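Long-range contacts in periplasmic binding protein/LacI transcriptional regulator (Alkaliphilus metalliredigens, PDB 3CTP), which binds the sugar D-xylulofuranose in the cleft of its periplasmic-binding-protein-like core and probably acts as a LacI-family repressor that regulates transcription: residues A[103-108]-A[125-130]; A[118-123]-A[132-137]; A[174-179]-A[206-211]; A[228-233]-A[258-263]. All blocks are in the same frame, centred on the assembly; numbering follows the deposited sequence. Where two conformers were deposited one is given.

Interactions 1 and 2 belong to one half of the protein, interactions 3 and 4 to the other. The first two tie helix 102-114 and strand 119-123 to the loop that runs on to strand 138-141: interaction 1 by a buried carboxylate and a more exposed salt bridge, interaction 2 by isoleucines and one backbone bond. Their centres lie about 11 Å apart. Interactions 3 and 4 both reach the four-stranded parallel sheet and touch through Asp206 and Tyr232. Interaction 3 pairs two strands, with a buried row of side chains on 175-179 and a more open one on 206-209. Interaction 4 sits at the N-terminal ends of strands 234-237 and 262-264, where backbone oxygens bind sodium.

Interaction 1 (A[103-108]-A[125-130])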
loop_
_atom_site.group_PDB
_atom_site.type_symbol
_atom_site.label_atom_id
_atom_site.label_comp_id
_atom_site.label_asym_id
_atom_site.label_seq_id
_atom_site.Cartn_x
_atom_site.Cartn_y
_atom_site.Cartn_z
ATOM N N GLU A 103 -18.820 -2.426 -11.230
ATOM C CA GLU A 103 -19.414 -3.718 -10.895
ATOM C C GLU A 103 -18.864 -4.310 -9.588
ATOM O O GLU A 103 -19.583 -4.975 -8.845
ATOM C CB GLU A 103 -19.270 -4.690 -12.061
ATOM C CG GLU A 103 -19.807 -4.090 -13.379
ATOM C CD GLU A 103 -21.240 -3.526 -13.300
ATOM O OE1 GLU A 103 -22.132 -4.171 -12.701
ATOM O OE2 GLU A 103 -21.478 -2.434 -13.867
ATOM N N LYS A 104 -17.591 -4.081 -9.292
ATOM C CA LYS A 104 -17.072 -4.525 -7.994
ATOM C C LYS A 104 -17.731 -3.744 -6.869
ATOM O O LYS A 104 -18.041 -4.289 -5.810
ATOM C CB LYS A 104 -15.549 -4.354 -7.910
ATOM C CG LYS A 104 -14.805 -5.378 -8.760
ATOM C CD LYS A 104 -13.311 -5.114 -8.768
ATOM C CE LYS A 104 -12.635 -6.081 -9.743
ATOM N NZ LYS A 104 -11.157 -5.912 -9.820
ATOM N N GLU A 105 -17.935 -2.453 -7.082
ATOM C CA GLU A 105 -18.637 -1.664 -6.070
ATOM C C GLU A 105 -20.048 -2.205 -5.854
ATOM O O GLU A 105 -20.509 -2.360 -4.717
ATOM C CB GLU A 105 -18.690 -0.181 -6.484
ATOM C CG GLU A 105 -19.356 0.662 -5.429
ATOM C CD GLU A 105 -19.403 2.126 -5.797
ATOM O OE1 GLU A 105 -18.937 2.500 -6.909
ATOM O OE2 GLU A 105 -19.901 2.892 -4.931
ATOM N N LYS A 106 -20.757 -2.488 -6.946
ATOM C CA LYS A 106 -22.114 -3.016 -6.801
ATOM C C LYS A 106 -22.134 -4.335 -6.022
ATOM O O LYS A 106 -22.995 -4.579 -5.161
ATOM C CB LYS A 106 -22.737 -3.207 -8.195
ATOM C CG LYS A 106 -24.121 -3.808 -8.159
ATOM C CD LYS A 106 -24.713 -3.874 -9.577
ATOM C CE LYS A 106 -24.973 -2.487 -10.169
ATOM N NZ LYS A 106 -25.511 -2.572 -11.592
ATOM N N THR A 107 -21.161 -5.196 -6.313
ATOM C CA THR A 107 -21.085 -6.486 -5.664
ATOM C C THR A 107 -20.840 -6.309 -4.171
ATOM O O THR A 107 -21.494 -6.928 -3.352
ATOM C CB THR A 107 -19.936 -7.305 -6.265
ATOM O OG1 THR A 107 -20.235 -7.596 -7.638
ATOM C CG2 THR A 107 -19.751 -8.611 -5.469
ATOM N N TYR A 108 -19.909 -5.421 -3.818
ATOM C CA TYR A 108 -19.612 -5.227 -2.391
ATOM C C TYR A 108 -20.762 -4.547 -1.652
ATOM O O TYR A 108 -20.997 -4.801 -0.470
ATOM C CB TYR A 108 -18.262 -4.495 -2.174
ATOM C CG TYR A 108 -17.170 -5.527 -2.229
ATOM C CD1 TYR A 108 -17.140 -6.544 -1.288
ATOM C CD2 TYR A 108 -16.246 -5.536 -3.239
ATOM C CE1 TYR A 108 -16.200 -7.562 -1.352
ATOM C CE2 TYR A 108 -15.283 -6.560 -3.320
ATOM C CZ TYR A 108 -15.281 -7.564 -2.366
ATOM O OH TYR A 108 -14.340 -8.588 -2.437
ATOM N N SER A 125 -16.916 6.643 -5.424
ATOM C CA SER A 125 -17.988 5.814 -5.979
ATOM C C SER A 125 -18.290 6.117 -7.444
ATOM O O SER A 125 -18.288 7.282 -7.865
ATOM C CB SER A 125 -19.285 6.035 -5.171
ATOM O OG SER A 125 -20.359 5.264 -5.733
ATOM N N GLN A 126 -18.615 5.064 -8.199
ATOM C CA GLN A 126 -19.143 5.223 -9.561
ATOM C C GLN A 126 -20.616 4.844 -9.709
ATOM O O GLN A 126 -21.176 4.876 -10.815
ATOM C CB GLN A 126 -18.298 4.449 -10.560
ATOM C CG GLN A 126 -16.875 4.989 -10.610
ATOM C CD GLN A 126 -16.053 4.325 -11.678
ATOM O OE1 GLN A 126 -16.586 3.870 -12.704
ATOM N NE2 GLN A 126 -14.749 4.262 -11.459
ATOM N N CYS A 127 -21.257 4.502 -8.609
ATOM C CA CYS A 127 -22.703 4.256 -8.655
ATOM C C CYS A 127 -23.538 5.467 -8.290
ATOM O O CYS A 127 -23.032 6.528 -7.910
ATOM C CB CYS A 127 -23.076 3.133 -7.713
ATOM S SG CYS A 127 -22.082 1.676 -7.998
ATOM N N GLU A 128 -24.844 5.273 -8.399
ATOM C CA GLU A 128 -25.812 6.276 -8.059
ATOM C C GLU A 128 -27.042 5.471 -7.681
ATOM O O GLU A 128 -27.312 5.251 -6.509
ATOM C CB GLU A 128 -26.077 7.144 -9.290
ATOM C CG GLU A 128 -27.178 8.173 -9.128
ATOM C CD GLU A 128 -27.100 9.263 -10.180
ATOM O OE1 GLU A 128 -26.022 9.413 -10.798
ATOM O OE2 GLU A 128 -28.113 9.970 -10.389
ATOM N N ASP A 129 -27.754 5.040 -8.719
ATOM C CA ASP A 129 -28.787 4.000 -8.704
ATOM C C ASP A 129 -28.799 3.035 -7.535
ATOM O O ASP A 129 -29.781 2.932 -6.791
ATOM C CB ASP A 129 -28.609 3.109 -9.941
ATOM C CG ASP A 129 -28.663 3.877 -11.249
ATOM O OD1 ASP A 129 -28.404 5.103 -11.254
ATOM O OD2 ASP A 129 -28.951 3.224 -12.281
ATOM N N GLU A 130 -27.722 2.265 -7.444
ATOM C CA GLU A 130 -27.636 1.139 -6.531
ATOM C C GLU A 130 -27.852 1.535 -5.082
ATOM O O GLU A 130 -28.257 0.713 -4.261
ATOM C CB GLU A 130 -26.284 0.444 -6.679
ATOM C CG GLU A 130 -26.170 -0.413 -7.927
ATOM C CD GLU A 130 -26.434 0.366 -9.203
ATOM O OE1 GLU A 130 -26.167 1.590 -9.231
ATOM O OE2 GLU A 130 -26.886 -0.257 -10.191
#
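Glu105 lays its carboxylate against the start of the loop 125-130, where Ser125, Gln126 and Cys127 meet it together. Its chain is fully extended, with CG anti to the backbone N (chi1 -178°), and this carries both oxygens across from the helix. OE2 accepts a short bond of 2.5 Å from Ser125 OG, and OE1 takes the backbone N of Gln126 at 2.9 Å, with 159° at the hydrogen. Both oxygens use their syn lone pairs, so the loop grips the carboxylate like a fork and fixes its rotation. Cys127 SG lies 3.4 Å from Glu105 OE1, while Ser125 OG in turn accepts from Cys127 N, closing an ST turn. Replacing Glu105 by an alanine would probably leave Ser125 OG and Gln126 N without the acceptor group they share, and take a partner from Tyr131 OH as well. Farther along, Lys106 bends at its third torsion (-66°), passes Glu130 CG and sends NZ to Glu130 OE2, 3.0 Å away. A longer link from Lys106 NZ to Glu103 OE1, 3.9 Å, extends this into a salt-bridge network. Tyr131 OH gives Glu105 OE2 a further hydrogen bond. The contact thus fastens helix 102-114 to the loop between strands 119-123 and 138-141, with Glu105 also packing on Met66 of strand 62-67.

Interaction 2 (A[118-123]-A[132-137])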
loop_
_atom_site.group_PDB
_atom_site.type_symbol
_atom_site.label_atom_id
_atom_site.label_comp_id
_atom_site.label_asym_id
_atom_site.label_seq_id
_atom_site.Cartn_x
_atom_site.Cartn_y
_atom_site.Cartn_z
ATOM N N ALA A 118 -23.289 -2.022 9.974
ATOM C CA ALA A 118 -24.000 -0.910 10.557
ATOM C C ALA A 118 -24.015 0.293 9.635
ATOM O O ALA A 118 -24.906 1.137 9.711
ATOM C CB ALA A 118 -23.347 -0.509 11.889
ATOM N N GLY A 119 -22.992 0.394 8.794
ATOM C CA GLY A 119 -22.870 1.550 7.905
ATOM C C GLY A 119 -21.803 1.270 6.857
ATOM O O GLY A 119 -21.039 0.332 6.997
ATOM N N ILE A 120 -21.798 2.080 5.802
ATOM C CA ILE A 120 -20.860 1.913 4.696
ATOM C C ILE A 120 -20.220 3.259 4.375
ATOM O O ILE A 120 -20.908 4.300 4.365
ATOM C CB ILE A 120 -21.612 1.416 3.447
ATOM C CG1 ILE A 120 -22.148 -0.003 3.719
ATOM C CG2 ILE A 120 -20.710 1.454 2.193
ATOM C CD1 ILE A 120 -23.024 -0.562 2.540
ATOM N N ILE A 121 -18.911 3.240 4.138
ATOM C CA ILE A 121 -18.168 4.413 3.660
ATOM C C ILE A 121 -17.800 4.097 2.221
ATOM O O ILE A 121 -17.037 3.178 1.972
ATOM C CB ILE A 121 -16.874 4.647 4.492
ATOM C CG1 ILE A 121 -17.242 4.897 5.955
ATOM C CG2 ILE A 121 -16.065 5.836 3.896
ATOM C CD1 ILE A 121 -16.033 4.667 6.942
ATOM N N ALA A 122 -18.287 4.919 1.285
ATOM C CA ALA A 122 -18.164 4.671 -0.154
ATOM C C ALA A 122 -17.171 5.632 -0.815
ATOM O O ALA A 122 -17.479 6.813 -1.047
ATOM C CB ALA A 122 -19.552 4.815 -0.799
ATOM N N SER A 123 -15.981 5.126 -1.137
ATOM C CA SER A 123 -14.909 5.986 -1.646
ATOM C C SER A 123 -14.905 6.042 -3.170
ATOM O O SER A 123 -14.978 4.998 -3.853
ATOM C CB SER A 123 -13.511 5.556 -1.116
ATOM O OG SER A 123 -13.504 5.534 0.295
ATOM N N ALA A 132 -29.952 3.845 -3.920
ATOM C CA ALA A 132 -31.239 4.491 -3.672
ATOM C C ALA A 132 -32.146 3.693 -2.741
ATOM O O ALA A 132 -32.931 4.262 -1.980
ATOM C CB ALA A 132 -31.951 4.769 -5.000
ATOM N N ASN A 133 -32.043 2.374 -2.802
ATOM C CA ASN A 133 -32.924 1.528 -2.018
ATOM C C ASN A 133 -32.243 0.942 -0.788
ATOM O O ASN A 133 -32.897 0.652 0.216
ATOM C CB ASN A 133 -33.494 0.422 -2.907
ATOM C CG ASN A 133 -32.645 0.180 -4.140
ATOM O OD1 ASN A 133 -33.171 -0.041 -5.236
ATOM N ND2 ASN A 133 -31.320 0.246 -3.976
ATOM N N ILE A 134 -30.927 0.772 -0.860
ATOM C CA ILE A 134 -30.223 0.181 0.261
ATOM C C ILE A 134 -30.714 0.912 1.496
ATOM O O ILE A 134 -30.987 2.109 1.444
ATOM C CB ILE A 134 -28.694 0.253 0.100
ATOM C CG1 ILE A 134 -28.123 1.502 0.766
ATOM C CG2 ILE A 134 -28.311 0.200 -1.375
ATOM C CD1 ILE A 134 -26.603 1.509 0.784
ATOM N N ASP A 135 -30.887 0.182 2.588
ATOM C CA ASP A 135 -31.453 0.758 3.793
ATOM C C ASP A 135 -30.409 0.712 4.897
ATOM O O ASP A 135 -30.674 0.263 6.011
ATOM C CB ASP A 135 -32.693 -0.031 4.211
ATOM C CG ASP A 135 -33.532 0.709 5.220
ATOM O OD1 ASP A 135 -34.689 1.048 4.894
ATOM O OD2 ASP A 135 -33.026 0.963 6.332
ATOM N N ILE A 136 -29.212 1.168 4.566
ATOM C CA ILE A 136 -28.087 1.131 5.483
ATOM C C ILE A 136 -27.445 2.499 5.367
ATOM O O ILE A 136 -27.372 3.045 4.264
ATOM C CB ILE A 136 -27.064 0.059 5.062
ATOM C CG1 ILE A 136 -27.624 -1.348 5.299
ATOM C CG2 ILE A 136 -25.777 0.205 5.847
ATOM C CD1 ILE A 136 -26.629 -2.458 4.962
ATOM N N PRO A 137 -27.002 3.075 6.489
ATOM C CA PRO A 137 -26.357 4.395 6.438
ATOM C C PRO A 137 -25.110 4.388 5.564
ATOM O O PRO A 137 -24.300 3.449 5.644
ATOM C CB PRO A 137 -25.950 4.644 7.899
ATOM C CG PRO A 137 -27.028 3.862 8.695
ATOM C CD PRO A 137 -27.281 2.626 7.871
#
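Ile120 and Ile136 share one arrangement: in each, CG1 stands anti to the carbonyl carbon (chi1 -66° and -71°) and CG2 anti to the backbone N. In Ile136 this directs CG2 at the neighbouring strand, where it meets Gly119 CA at 3.8 Å and Ile120 CG1 at 4.2 Å. The methyl thus rests partly on the main chain of the strand. Beyond this pair, Ile120 CD1 and Ile134 CD1 meet more loosely, methyl to methyl, at 4.5 Å. The single hydrogen bond between the segments runs from Ile120 N to Pro137 O, 2.9 Å long, with the donor in the carbonyl plane. The same oxygen receives a CA-H...O contact from Gly119 CA at 3.3 Å. One residue earlier on the chain, Ala118 O lies against the proline ring, 3.4 Å from Pro137 CD. The arrangement is the beginning of parallel pairing between strand 119-123 and strand 138-141, which Ile120 continues by its backbone bond to Val139. Ile120 and Ile134 both pack on Leu109 of helix 102-114, whereas Pro137 and Ile121 are covered by helix 286-302; strand 62-67 flanks strand 119-123 on its other edge.

Interaction 3 (A[174-179]-A[206-211]); sequences KILHIK and DFIEFQ
The rings of His177 and Phe207 meet rim to rim, their planes at 79° and neither over the other's face. Phe207 CE1 comes to the imidazole edge near its plane, while Lys179 CA sits over one imidazole face. The Phe210 ring, just past the end of strand 206-209, is different: Ile178 CG2 stands over one face in a CH-pi contact, 3.6 Å from the centroid. Strands 175-179 and 206-209 pair in parallel, 20° apart, through five backbone bonds that begin at Asp206 N to Ile175 O (3.1 Å) and finish at Phe210 N to Lys179 O (3.0 Å). Leu176, Ile178, Asp206 and Ile208 line one face of the sheet, where Leu176 CD1 meets Ile208 CG1 at 3.9 Å; His177, Lys179, Phe207 and Glu209 line the other. This is the strand pairing of a beta-alpha-beta unit, with helix 185-200 as the connection. Lys179 bends at its last two torsions to put NZ 2.7 Å from Glu209 OE2, on the anti side and somewhat out of the carboxylate plane. Gln211 NE2 holds Glu209 OE1 at 3.1 Å. A leucine at Glu209 would probably take from Lys179 one of its two carboxylate partners and from Gln211 NE2 its bond to the side chain. With Glu188 as second salt-bridge partner and Tyr191 in cation-pi contact, Lys179 is likely to keep its charge although buried.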
loop_
_atom_site.group_PDB
_atom_site.type_symbol
_atom_site.label_atom_id
_atom_site.label_comp_id
_atom_site.label_asym_id
_atom_site.label_seq_id
_atom_site.Cartn_x
_atom_site.Cartn_y
_atom_site.Cartn_z
ATOM N N LYS A 174 6.817 26.770 -18.788
ATOM C CA LYS A 174 6.413 25.630 -19.593
ATOM C C LYS A 174 5.948 24.573 -18.607
ATOM O O LYS A 174 6.759 23.968 -17.937
ATOM C CB LYS A 174 7.586 25.080 -20.385
ATOM C CG LYS A 174 8.160 26.062 -21.431
ATOM C CD LYS A 174 9.513 25.569 -21.949
ATOM C CE LYS A 174 10.097 26.523 -22.996
ATOM N NZ LYS A 174 11.332 25.947 -23.608
ATOM N N ILE A 175 4.641 24.356 -18.539
ATOM C CA ILE A 175 4.061 23.522 -17.474
ATOM C C ILE A 175 3.184 22.411 -18.024
ATOM O O ILE A 175 2.408 22.641 -18.957
ATOM C CB ILE A 175 3.265 24.425 -16.528
ATOM C CG1 ILE A 175 4.247 25.321 -15.766
ATOM C CG2 ILE A 175 2.374 23.613 -15.565
ATOM C CD1 ILE A 175 3.561 26.442 -14.974
ATOM N N LEU A 176 3.323 21.218 -17.422
ATOM C CA LEU A 176 2.510 20.057 -17.767
ATOM C C LEU A 176 1.704 19.668 -16.548
ATOM O O LEU A 176 2.239 19.662 -15.421
ATOM C CB LEU A 176 3.447 18.884 -18.081
ATOM C CG LEU A 176 2.817 17.500 -18.280
ATOM C CD1 LEU A 176 1.887 17.486 -19.482
ATOM C CD2 LEU A 176 3.903 16.453 -18.479
ATOM N N HIS A 177 0.443 19.308 -16.756
ATOM C CA HIS A 177 -0.334 18.665 -15.671
ATOM C C HIS A 177 -0.701 17.264 -16.143
ATOM O O HIS A 177 -1.337 17.104 -17.190
ATOM C CB HIS A 177 -1.594 19.472 -15.329
ATOM C CG HIS A 177 -2.514 18.779 -14.369
ATOM N ND1 HIS A 177 -2.047 18.024 -13.316
ATOM C CD2 HIS A 177 -3.866 18.736 -14.292
ATOM C CE1 HIS A 177 -3.079 17.534 -12.629
ATOM N NE2 HIS A 177 -4.190 17.963 -13.194
ATOM N N ILE A 178 -0.228 16.260 -15.398
ATOM C CA ILE A 178 -0.654 14.887 -15.617
ATOM C C ILE A 178 -1.897 14.733 -14.760
ATOM O O ILE A 178 -1.807 14.707 -13.514
ATOM C CB ILE A 178 0.436 13.906 -15.224
ATOM C CG1 ILE A 178 1.613 14.136 -16.195
ATOM C CG2 ILE A 178 -0.089 12.447 -15.343
ATOM C CD1 ILE A 178 2.866 13.307 -15.935
ATOM N N LYS A 179 -3.050 14.732 -15.434
ATOM C CA LYS A 179 -4.344 14.723 -14.745
ATOM C C LYS A 179 -4.894 13.330 -14.587
ATOM O O LYS A 179 -4.488 12.390 -15.282
ATOM C CB LYS A 179 -5.355 15.647 -15.448
ATOM C CG LYS A 179 -5.824 15.158 -16.764
ATOM C CD LYS A 179 -6.936 16.119 -17.379
ATOM C CE LYS A 179 -8.209 16.122 -16.591
ATOM N NZ LYS A 179 -8.974 14.832 -16.611
ATOM N N ASP A 206 -0.020 22.286 -20.825
ATOM C CA ASP A 206 -0.267 21.036 -21.538
ATOM C C ASP A 206 -0.806 20.011 -20.544
ATOM O O ASP A 206 -0.488 20.085 -19.360
ATOM C CB ASP A 206 1.029 20.482 -22.125
ATOM C CG ASP A 206 1.517 21.272 -23.321
ATOM O OD1 ASP A 206 0.714 22.064 -23.868
ATOM O OD2 ASP A 206 2.705 21.102 -23.697
ATOM N N PHE A 207 -1.610 19.068 -21.037
ATOM C CA PHE A 207 -2.189 18.014 -20.207
ATOM C C PHE A 207 -1.922 16.638 -20.782
ATOM O O PHE A 207 -1.931 16.450 -22.013
ATOM C CB PHE A 207 -3.713 18.214 -20.098
ATOM C CG PHE A 207 -4.092 19.502 -19.457
ATOM C CD1 PHE A 207 -4.053 19.633 -18.086
ATOM C CD2 PHE A 207 -4.469 20.610 -20.231
ATOM C CE1 PHE A 207 -4.356 20.841 -17.460
ATOM C CE2 PHE A 207 -4.779 21.823 -19.619
ATOM C CZ PHE A 207 -4.722 21.938 -18.230
ATOM N N ILE A 208 -1.707 15.663 -19.891
ATOM C CA ILE A 208 -1.742 14.227 -20.251
ATOM C C ILE A 208 -2.712 13.590 -19.264
ATOM O O ILE A 208 -2.619 13.864 -18.075
ATOM C CB ILE A 208 -0.347 13.606 -20.052
ATOM C CG1 ILE A 208 0.621 14.166 -21.099
ATOM C CG2 ILE A 208 -0.380 12.060 -20.156
ATOM C CD1 ILE A 208 2.075 13.716 -20.892
ATOM N N GLU A 209 -3.654 12.785 -19.739
ATOM C CA GLU A 209 -4.686 12.251 -18.843
ATOM C C GLU A 209 -4.514 10.765 -18.637
ATOM O O GLU A 209 -4.713 9.974 -19.568
ATOM C CB GLU A 209 -6.078 12.480 -19.435
ATOM C CG GLU A 209 -7.239 12.036 -18.532
ATOM C CD GLU A 209 -8.578 12.333 -19.195
ATOM O OE1 GLU A 209 -9.054 11.493 -19.986
ATOM O OE2 GLU A 209 -9.135 13.422 -18.953
ATOM N N PHE A 210 -4.167 10.365 -17.416
ATOM C CA PHE A 210 -4.052 8.935 -17.128
ATOM C C PHE A 210 -5.452 8.394 -16.928
ATOM O O PHE A 210 -6.316 9.103 -16.388
ATOM C CB PHE A 210 -3.290 8.717 -15.810
ATOM C CG PHE A 210 -1.784 8.811 -15.920
ATOM C CD1 PHE A 210 -1.155 9.374 -17.018
ATOM C CD2 PHE A 210 -0.998 8.346 -14.867
ATOM C CE1 PHE A 210 0.239 9.440 -17.097
ATOM C CE2 PHE A 210 0.410 8.425 -14.927
ATOM C CZ PHE A 210 1.020 8.974 -16.039
ATOM N N GLN A 211 -5.693 7.141 -17.336
ATOM C CA GLN A 211 -7.061 6.596 -17.232
ATOM C C GLN A 211 -7.311 5.783 -15.987
ATOM O O GLN A 211 -8.463 5.325 -15.736
ATOM C CB GLN A 211 -7.362 5.699 -18.443
ATOM C CG GLN A 211 -7.191 6.447 -19.765
ATOM C CD GLN A 211 -8.102 7.648 -19.857
ATOM O OE1 GLN A 211 -9.321 7.522 -19.695
ATOM N NE2 GLN A 211 -7.524 8.821 -20.117
#

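Interaction 4 (A[228-233]-A[258-263]). With NA (sodium ion), chain D.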
loop_
_atom_site.group_PDB
_atom_site.type_symbol
_atom_site.label_atom_id
_atom_site.label_comp_id
_atom_site.label_asym_id
_atom_site.label_seq_id
_atom_site.Cartn_x
_atom_site.Cartn_y
_atom_site.Cartn_z
ATOM N N ASP A 228 10.403 14.051 -24.436
ATOM C CA ASP A 228 10.113 15.480 -24.458
ATOM C C ASP A 228 9.742 16.023 -23.064
ATOM O O ASP A 228 9.646 17.236 -22.877
ATOM C CB ASP A 228 8.926 15.773 -25.384
ATOM C CG ASP A 228 9.220 15.483 -26.844
ATOM O OD1 ASP A 228 10.410 15.411 -27.233
ATOM O OD2 ASP A 228 8.241 15.335 -27.610
ATOM N N ILE A 229 9.510 15.140 -22.092
ATOM C CA ILE A 229 8.955 15.591 -20.808
ATOM C C ILE A 229 9.970 16.441 -20.060
ATOM O O ILE A 229 9.607 17.371 -19.336
ATOM C CB ILE A 229 8.519 14.372 -19.964
ATOM C CG1 ILE A 229 7.412 13.598 -20.687
ATOM C CG2 ILE A 229 8.107 14.764 -18.550
ATOM C CD1 ILE A 229 6.101 14.350 -20.838
ATOM N N VAL A 230 11.257 16.133 -20.231
ATOM C CA VAL A 230 12.284 16.916 -19.568
ATOM C C VAL A 230 12.227 18.369 -20.024
ATOM O O VAL A 230 12.758 19.254 -19.343
ATOM C CB VAL A 230 13.703 16.356 -19.817
ATOM C CG1 VAL A 230 14.090 16.528 -21.265
ATOM C CG2 VAL A 230 14.717 17.070 -18.905
ATOM N N ASN A 231 11.579 18.639 -21.160
ATOM C CA ASN A 231 11.560 20.009 -21.687
ATOM C C ASN A 231 10.645 20.958 -20.907
ATOM O O ASN A 231 10.729 22.184 -21.065
ATOM C CB ASN A 231 11.163 20.028 -23.169
ATOM C CG ASN A 231 12.249 19.467 -24.060
ATOM O OD1 ASN A 231 13.427 19.484 -23.701
ATOM N ND2 ASN A 231 11.857 18.957 -25.219
ATOM N N TYR A 232 9.753 20.397 -20.090
ATOM C CA TYR A 232 8.911 21.241 -19.240
ATOM C C TYR A 232 9.720 21.831 -18.091
ATOM O O TYR A 232 10.715 21.239 -17.673
ATOM C CB TYR A 232 7.732 20.426 -18.664
ATOM C CG TYR A 232 6.725 20.048 -19.747
ATOM C CD1 TYR A 232 5.809 20.975 -20.208
ATOM C CD2 TYR A 232 6.738 18.777 -20.329
ATOM C CE1 TYR A 232 4.885 20.650 -21.209
ATOM C CE2 TYR A 232 5.844 18.438 -21.341
ATOM C CZ TYR A 232 4.913 19.386 -21.772
ATOM O OH TYR A 232 4.010 19.089 -22.765
ATOM N N ASP A 233 9.286 22.981 -17.579
ATOM C CA ASP A 233 9.893 23.569 -16.381
ATOM C C ASP A 233 9.345 22.873 -15.134
ATOM O O ASP A 233 10.078 22.661 -14.162
ATOM C CB ASP A 233 9.553 25.073 -16.256
ATOM C CG ASP A 233 10.112 25.918 -17.389
ATOM O OD1 ASP A 233 11.151 25.541 -17.966
ATOM O OD2 ASP A 233 9.494 26.974 -17.685
ATOM N N PRO A 258 15.439 18.637 -8.863
ATOM C CA PRO A 258 14.621 19.608 -9.592
ATOM C C PRO A 258 15.397 20.471 -10.587
ATOM O O PRO A 258 14.831 21.421 -11.132
ATOM C CB PRO A 258 14.147 20.534 -8.471
ATOM C CG PRO A 258 15.309 20.572 -7.527
ATOM C CD PRO A 258 15.938 19.198 -7.590
ATOM N N GLN A 259 16.675 20.157 -10.802
ATOM C CA GLN A 259 17.531 21.001 -11.654
ATOM C C GLN A 259 16.997 21.161 -13.073
ATOM O O GLN A 259 17.085 22.244 -13.665
ATOM C CB GLN A 259 18.949 20.430 -11.722
ATOM C CG GLN A 259 19.707 20.495 -10.413
ATOM C CD GLN A 259 19.589 19.225 -9.600
ATOM O OE1 GLN A 259 18.575 18.531 -9.650
ATOM N NE2 GLN A 259 20.645 18.905 -8.844
ATOM N N GLU A 260 16.450 20.086 -13.626
ATOM C CA GLU A 260 15.990 20.123 -15.001
ATOM C C GLU A 260 14.473 20.232 -15.095
ATOM O O GLU A 260 13.934 20.774 -16.064
ATOM C CB GLU A 260 16.449 18.865 -15.719
ATOM C CG GLU A 260 17.959 18.856 -15.923
ATOM C CD GLU A 260 18.408 17.743 -16.821
ATOM O OE1 GLU A 260 18.401 16.579 -16.386
ATOM O OE2 GLU A 260 18.806 18.045 -17.970
ATOM N N VAL A 261 13.774 19.684 -14.108
ATOM C CA VAL A 261 12.330 19.811 -14.110
ATOM C C VAL A 261 11.871 19.707 -12.670
ATOM O O VAL A 261 12.454 18.934 -11.888
ATOM C CB VAL A 261 11.682 18.744 -14.980
ATOM C CG1 VAL A 261 12.018 17.398 -14.442
ATOM C CG2 VAL A 261 10.143 18.944 -15.027
ATOM N N GLN A 262 10.878 20.515 -12.310
ATOM C CA GLN A 262 10.337 20.513 -10.941
ATOM C C GLN A 262 9.042 19.725 -10.935
ATOM O O GLN A 262 8.342 19.717 -11.946
ATOM C CB GLN A 262 10.070 21.926 -10.465
ATOM C CG GLN A 262 11.349 22.814 -10.467
ATOM C CD GLN A 262 11.087 24.155 -9.837
ATOM O OE1 GLN A 262 10.638 24.234 -8.698
ATOM N NE2 GLN A 262 11.313 25.233 -10.603
ATOM N N ILE A 263 8.735 19.075 -9.806
ATOM C CA ILE A 263 7.560 18.179 -9.720
ATOM C C ILE A 263 6.793 18.521 -8.453
ATOM O O ILE A 263 7.390 18.685 -7.376
ATOM C CB ILE A 263 7.987 16.691 -9.589
ATOM C CG1 ILE A 263 9.080 16.328 -10.608
ATOM C CG2 ILE A 263 6.761 15.769 -9.676
ATOM C CD1 ILE A 263 8.623 16.289 -12.020
HETATM NA NA NA D . 13.110 21.241 -18.101
HETATM O O HOH W 1 12.070 24.454 -13.529
HETATM O O HOH W 2 13.192 23.486 -17.982
HETATM O O HOH W 3 14.955 21.559 -19.334
#
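Asp233 O is gripped twice. Gln262 N gives it a bond of 2.9 Å, and water 1, itself accepting from Gln262 NE2, donates to Asp233 O. Gln262 thus reaches the same carbonyl by its backbone directly and by its side chain through water, and the oxygen of that side chain goes on to Ile324 N. A few ångströms away, the sodium ion is bound by three backbone oxygens and two waters. Glu260 O is 2.2 Å from the ion, Val230 O and Tyr232 O 2.4 Å each, and waters 2 and 3 complete the five ligands. Water 2 also donates to Asp233 OD1 at 2.9 Å, so this carboxylate touches the ion only at second hand; its OD2 accepts from the backbone N of Arg173 and of Lys174. Side chains contribute little: Val230 CG2 meets Glu260 CB at 4.0 Å, and Val261, whose CG2 is anti to the backbone N, rests that methyl 3.5 Å from Tyr232 O. The site joins the turn before strand 234-237 to the start of strand 262-264, and Tyr232 OH reaches back to Asp206 at the sheet edge. The ion probably offsets the mutual repulsion of three carbonyl oxygens converging from two separate loops, and Asp233 behind water 2 may add further balance to the ion's charge.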